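Local coordinates for spherulin-4 (Aspergillus clavatus, PDB 5C5G), which is a glycoside hydrolase that binds N-acetyl-D-galactosamine and probably cleaves galactosaminogalactan, the fungal polysaccharide whose biosynthesis requires its Aspergillus fumigatus counterpart, at residues L214-I228 with G242-S254. Residues are numbered along the deposited sequence; the frame is centred on the assembly and turned at random.
Sequences LRGLVKQVRQVADEI and GGQWSEFVDLMAS
L214 reaches from the N-cap residue of helix 245-252 to its last turn. Its CD2 lies 3.5 Å from OE1 of Q244, the N-cap residue, and its CG rests on CD1 of L251 at 3.7 Å. The two branches of L251 part: CD1 stays with L214 and V218, while CD2 lies against R215. The R215 chain, extended from CG to NE, crosses that methyl at a slant and touches it with CB, CG and NH1. NH2 of R215 bonds to the carbonyl of H2. V218 splits its contacts as well. With CG1 anti to the backbone N (chi1 172°), that methyl reaches SE of selenomethionine M252 at 3.8 Å, and CG2 meets the edge of the F248 ring. R222 turns its guanidinium to the C-terminus. NH1 and NH2 both donate to the O of the S254 carboxylate, at 2.8 Å and 3.2 Å; the NH1 bond is the straighter, at 159°. The acceptor lies in the guanidinium plane. NE bonds to P6 O, so all three nitrogens of the group have partners and its rotation is fixed. I228, on the barrel strand, closes the inner side: its CB packs on CE of M252 at 3.8 Å, and its O lies at the edge of the F248 ring, 3.5 Å from CZ. The two helices cross at -50°, with axes 9.9 Å apart. Helices 212-224 and 245-252 flank strand 227-230 on the outside of the barrel, where M252 also reaches strand 9-13. This is the closing helix-strand-helix unit of a (beta/alpha)8 TIM barrel.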
# COMPACT_ATOMS: atom_id res chain seq x y z
N LEU A 214 5.26 19.73 8.62
CA LEU A 214 4.67 18.46 8.21
C LEU A 214 3.38 18.71 7.42
O LEU A 214 3.10 18.01 6.44
CB LEU A 214 4.39 17.57 9.42
CG LEU A 214 3.85 16.17 9.08
CD1 LEU A 214 4.81 15.37 8.20
CD2 LEU A 214 3.57 15.42 10.38
N ARG A 215 2.58 19.68 7.85
CA ARG A 215 1.38 20.04 7.11
C ARG A 215 1.76 20.38 5.66
O ARG A 215 1.08 19.93 4.73
CB ARG A 215 0.68 21.22 7.76
CG ARG A 215 -0.61 21.63 7.06
CD ARG A 215 -1.29 22.72 7.86
NE ARG A 215 -2.60 23.10 7.32
CZ ARG A 215 -3.76 22.56 7.69
NH1 ARG A 215 -3.80 21.61 8.61
NH2 ARG A 215 -4.89 22.97 7.13
N GLY A 216 2.79 21.18 5.47
CA GLY A 216 3.21 21.55 4.13
C GLY A 216 3.62 20.35 3.31
O GLY A 216 3.25 20.25 2.14
N LEU A 217 4.38 19.43 3.90
CA LEU A 217 4.78 18.22 3.18
C LEU A 217 3.56 17.41 2.76
O LEU A 217 3.47 16.99 1.61
CB LEU A 217 5.72 17.39 4.03
CG LEU A 217 6.14 16.03 3.43
CD1 LEU A 217 6.85 16.21 2.12
CD2 LEU A 217 7.00 15.26 4.40
N VAL A 218 2.63 17.18 3.68
CA VAL A 218 1.44 16.41 3.34
C VAL A 218 0.66 17.06 2.21
O VAL A 218 0.22 16.38 1.28
CB VAL A 218 0.58 16.16 4.59
CG1 VAL A 218 -0.74 15.52 4.23
CG2 VAL A 218 1.33 15.26 5.57
N LYS A 219 0.47 18.38 2.27
CA LYS A 219 -0.24 19.07 1.21
C LYS A 219 0.47 18.90 -0.13
O LYS A 219 -0.17 18.65 -1.16
CB LYS A 219 -0.33 20.55 1.55
CG LYS A 219 -1.08 21.36 0.53
CD LYS A 219 -1.37 22.75 1.03
CE LYS A 219 -2.11 23.57 0.00
NZ LYS A 219 -2.48 24.90 0.55
N GLN A 220 1.79 19.03 -0.14
CA GLN A 220 2.55 18.92 -1.38
C GLN A 220 2.34 17.54 -2.01
O GLN A 220 2.18 17.42 -3.22
CB GLN A 220 4.04 19.16 -1.16
CG GLN A 220 4.40 20.58 -0.83
CD GLN A 220 5.75 20.67 -0.18
OE1 GLN A 220 6.70 19.97 -0.56
NE2 GLN A 220 5.87 21.54 0.81
N VAL A 221 2.38 16.49 -1.19
CA VAL A 221 2.26 15.14 -1.72
C VAL A 221 0.81 14.84 -2.14
O VAL A 221 0.60 14.17 -3.14
CB VAL A 221 2.84 14.10 -0.73
CG1 VAL A 221 2.78 12.70 -1.30
CG2 VAL A 221 4.30 14.44 -0.38
N ARG A 222 -0.16 15.34 -1.38
CA ARG A 222 -1.56 15.14 -1.75
C ARG A 222 -1.85 15.63 -3.15
O ARG A 222 -2.72 15.11 -3.83
CB ARG A 222 -2.49 15.80 -0.72
CG ARG A 222 -2.69 14.94 0.53
CD ARG A 222 -3.44 15.62 1.63
NE ARG A 222 -4.78 16.01 1.21
CZ ARG A 222 -5.72 16.40 2.06
NH1 ARG A 222 -5.50 16.42 3.37
NH2 ARG A 222 -6.88 16.80 1.58
N GLN A 223 -1.16 16.67 -3.60
CA GLN A 223 -1.43 17.19 -4.92
C GLN A 223 -1.13 16.18 -6.02
O GLN A 223 -1.79 16.19 -7.06
CB GLN A 223 -0.62 18.44 -5.17
CG GLN A 223 -1.01 19.18 -6.43
CD GLN A 223 -0.28 20.50 -6.59
OE1 GLN A 223 0.87 20.65 -6.15
NE2 GLN A 223 -0.94 21.48 -7.21
N VAL A 224 -0.15 15.32 -5.78
CA VAL A 224 0.41 14.48 -6.83
C VAL A 224 0.17 12.99 -6.65
O VAL A 224 0.38 12.23 -7.60
CB VAL A 224 1.93 14.74 -7.04
CG1 VAL A 224 2.15 16.14 -7.55
CG2 VAL A 224 2.71 14.50 -5.78
N ALA A 225 -0.26 12.55 -5.47
CA ALA A 225 -0.43 11.12 -5.20
C ALA A 225 -1.68 10.86 -4.39
O ALA A 225 -1.88 11.47 -3.33
CB ALA A 225 0.77 10.57 -4.46
N ASP A 226 -2.53 9.96 -4.87
CA ASP A 226 -3.80 9.67 -4.21
C ASP A 226 -3.67 8.69 -3.06
O ASP A 226 -4.64 8.47 -2.35
CB ASP A 226 -4.79 9.13 -5.24
CG ASP A 226 -6.21 9.04 -4.71
OD1 ASP A 226 -6.74 10.08 -4.26
OD2 ASP A 226 -6.80 7.93 -4.78
N GLU A 227 -2.49 8.09 -2.87
CA GLU A 227 -2.23 7.25 -1.69
C GLU A 227 -0.87 7.60 -1.16
O GLU A 227 0.06 7.76 -1.94
CB GLU A 227 -2.32 5.75 -2.01
CG GLU A 227 -3.49 5.40 -2.93
CD GLU A 227 -4.06 4.02 -2.75
OE1 GLU A 227 -3.94 3.45 -1.64
OE2 GLU A 227 -4.66 3.52 -3.72
N ILE A 228 -0.75 7.76 0.16
CA ILE A 228 0.46 8.30 0.76
C ILE A 228 0.78 7.61 2.09
O ILE A 228 -0.12 7.42 2.92
CB ILE A 228 0.29 9.80 1.06
CG1 ILE A 228 -0.07 10.57 -0.21
CG2 ILE A 228 1.55 10.36 1.71
CD1 ILE A 228 -0.44 12.01 0.03
N GLY A 242 5.70 5.57 13.33
CA GLY A 242 6.53 6.73 13.54
C GLY A 242 6.01 7.61 14.64
O GLY A 242 4.83 7.56 15.01
N GLY A 243 6.88 8.47 15.15
CA GLY A 243 6.52 9.34 16.24
C GLY A 243 5.46 10.37 15.94
O GLY A 243 4.90 10.95 16.88
N GLN A 244 5.18 10.61 14.66
CA GLN A 244 4.14 11.56 14.26
C GLN A 244 3.06 10.89 13.43
O GLN A 244 2.40 11.52 12.62
CB GLN A 244 4.77 12.74 13.51
CG GLN A 244 5.65 13.57 14.44
CD GLN A 244 6.34 14.70 13.74
OE1 GLN A 244 5.70 15.58 13.18
NE2 GLN A 244 7.67 14.68 13.76
N TRP A 245 2.87 9.59 13.64
CA TRP A 245 1.85 8.84 12.92
C TRP A 245 0.46 9.45 13.09
O TRP A 245 -0.26 9.67 12.11
CB TRP A 245 1.89 7.39 13.40
CG TRP A 245 0.71 6.54 13.05
CD1 TRP A 245 -0.18 6.01 13.92
CD2 TRP A 245 0.33 6.08 11.75
NE1 TRP A 245 -1.10 5.24 13.25
CE2 TRP A 245 -0.81 5.28 11.91
CE3 TRP A 245 0.84 6.28 10.47
CZ2 TRP A 245 -1.47 4.68 10.84
CZ3 TRP A 245 0.18 5.68 9.39
CH2 TRP A 245 -0.94 4.88 9.60
N SER A 246 0.06 9.75 14.32
CA SER A 246 -1.28 10.29 14.53
C SER A 246 -1.41 11.67 13.87
O SER A 246 -2.45 11.99 13.32
CB SER A 246 -1.64 10.34 16.02
OG SER A 246 -0.70 11.09 16.75
N GLU A 247 -0.35 12.48 13.95
CA GLU A 247 -0.36 13.80 13.34
C GLU A 247 -0.46 13.69 11.82
O GLU A 247 -1.20 14.44 11.19
CB GLU A 247 0.89 14.60 13.73
CG GLU A 247 0.90 15.07 15.17
CD GLU A 247 1.43 14.05 16.17
OE1 GLU A 247 1.66 12.87 15.84
OE2 GLU A 247 1.59 14.45 17.34
N PHE A 248 0.29 12.76 11.23
CA PHE A 248 0.20 12.51 9.81
C PHE A 248 -1.23 12.16 9.40
O PHE A 248 -1.76 12.74 8.46
CB PHE A 248 1.19 11.39 9.42
CG PHE A 248 0.93 10.78 8.07
CD1 PHE A 248 0.94 11.53 6.92
CD2 PHE A 248 0.63 9.44 7.97
CE1 PHE A 248 0.68 10.94 5.69
CE2 PHE A 248 0.39 8.86 6.74
CZ PHE A 248 0.40 9.62 5.61
N VAL A 249 -1.86 11.22 10.09
CA VAL A 249 -3.20 10.83 9.71
C VAL A 249 -4.18 11.99 9.93
O VAL A 249 -5.08 12.20 9.12
CB VAL A 249 -3.65 9.54 10.40
CG1 VAL A 249 -5.05 9.17 9.92
CG2 VAL A 249 -2.68 8.43 10.07
N ASP A 250 -4.00 12.77 10.99
CA ASP A 250 -4.85 13.95 11.20
C ASP A 250 -4.76 14.90 10.01
O ASP A 250 -5.75 15.50 9.59
CB ASP A 250 -4.44 14.72 12.47
CG ASP A 250 -4.90 14.06 13.77
OD1 ASP A 250 -5.70 13.11 13.73
OD2 ASP A 250 -4.46 14.52 14.84
N LEU A 251 -3.56 15.07 9.46
CA LEU A 251 -3.38 15.96 8.32
C LEU A 251 -4.00 15.36 7.07
O LEU A 251 -4.52 16.08 6.22
CB LEU A 251 -1.89 16.21 8.08
CG LEU A 251 -1.26 17.11 9.14
CD1 LEU A 251 0.25 16.99 9.06
CD2 LEU A 251 -1.71 18.56 8.96
N MSE A 252 -3.97 14.05 6.95
CA MSE A 252 -4.64 13.38 5.84
C MSE A 252 -6.15 13.54 5.94
O MSE A 252 -6.83 13.58 4.91
CB MSE A 252 -4.22 11.91 5.77
CG MSE A 252 -2.72 11.77 5.47
SE MSE A 252 -2.30 12.07 3.58
CE MSE A 252 -2.95 10.37 2.93
N ALA A 253 -6.67 13.67 7.16
CA ALA A 253 -8.10 13.86 7.40
C ALA A 253 -8.55 15.30 7.20
O ALA A 253 -9.74 15.57 7.17
CB ALA A 253 -8.44 13.44 8.82
N SER A 254 -7.59 16.21 7.04
CA SER A 254 -7.86 17.65 6.97
C SER A 254 -8.10 18.14 5.54
O SER A 254 -7.86 17.42 4.56
CB SER A 254 -6.67 18.40 7.57
OG SER A 254 -6.54 18.09 8.94
OXT SER A 254 -8.56 19.28 5.36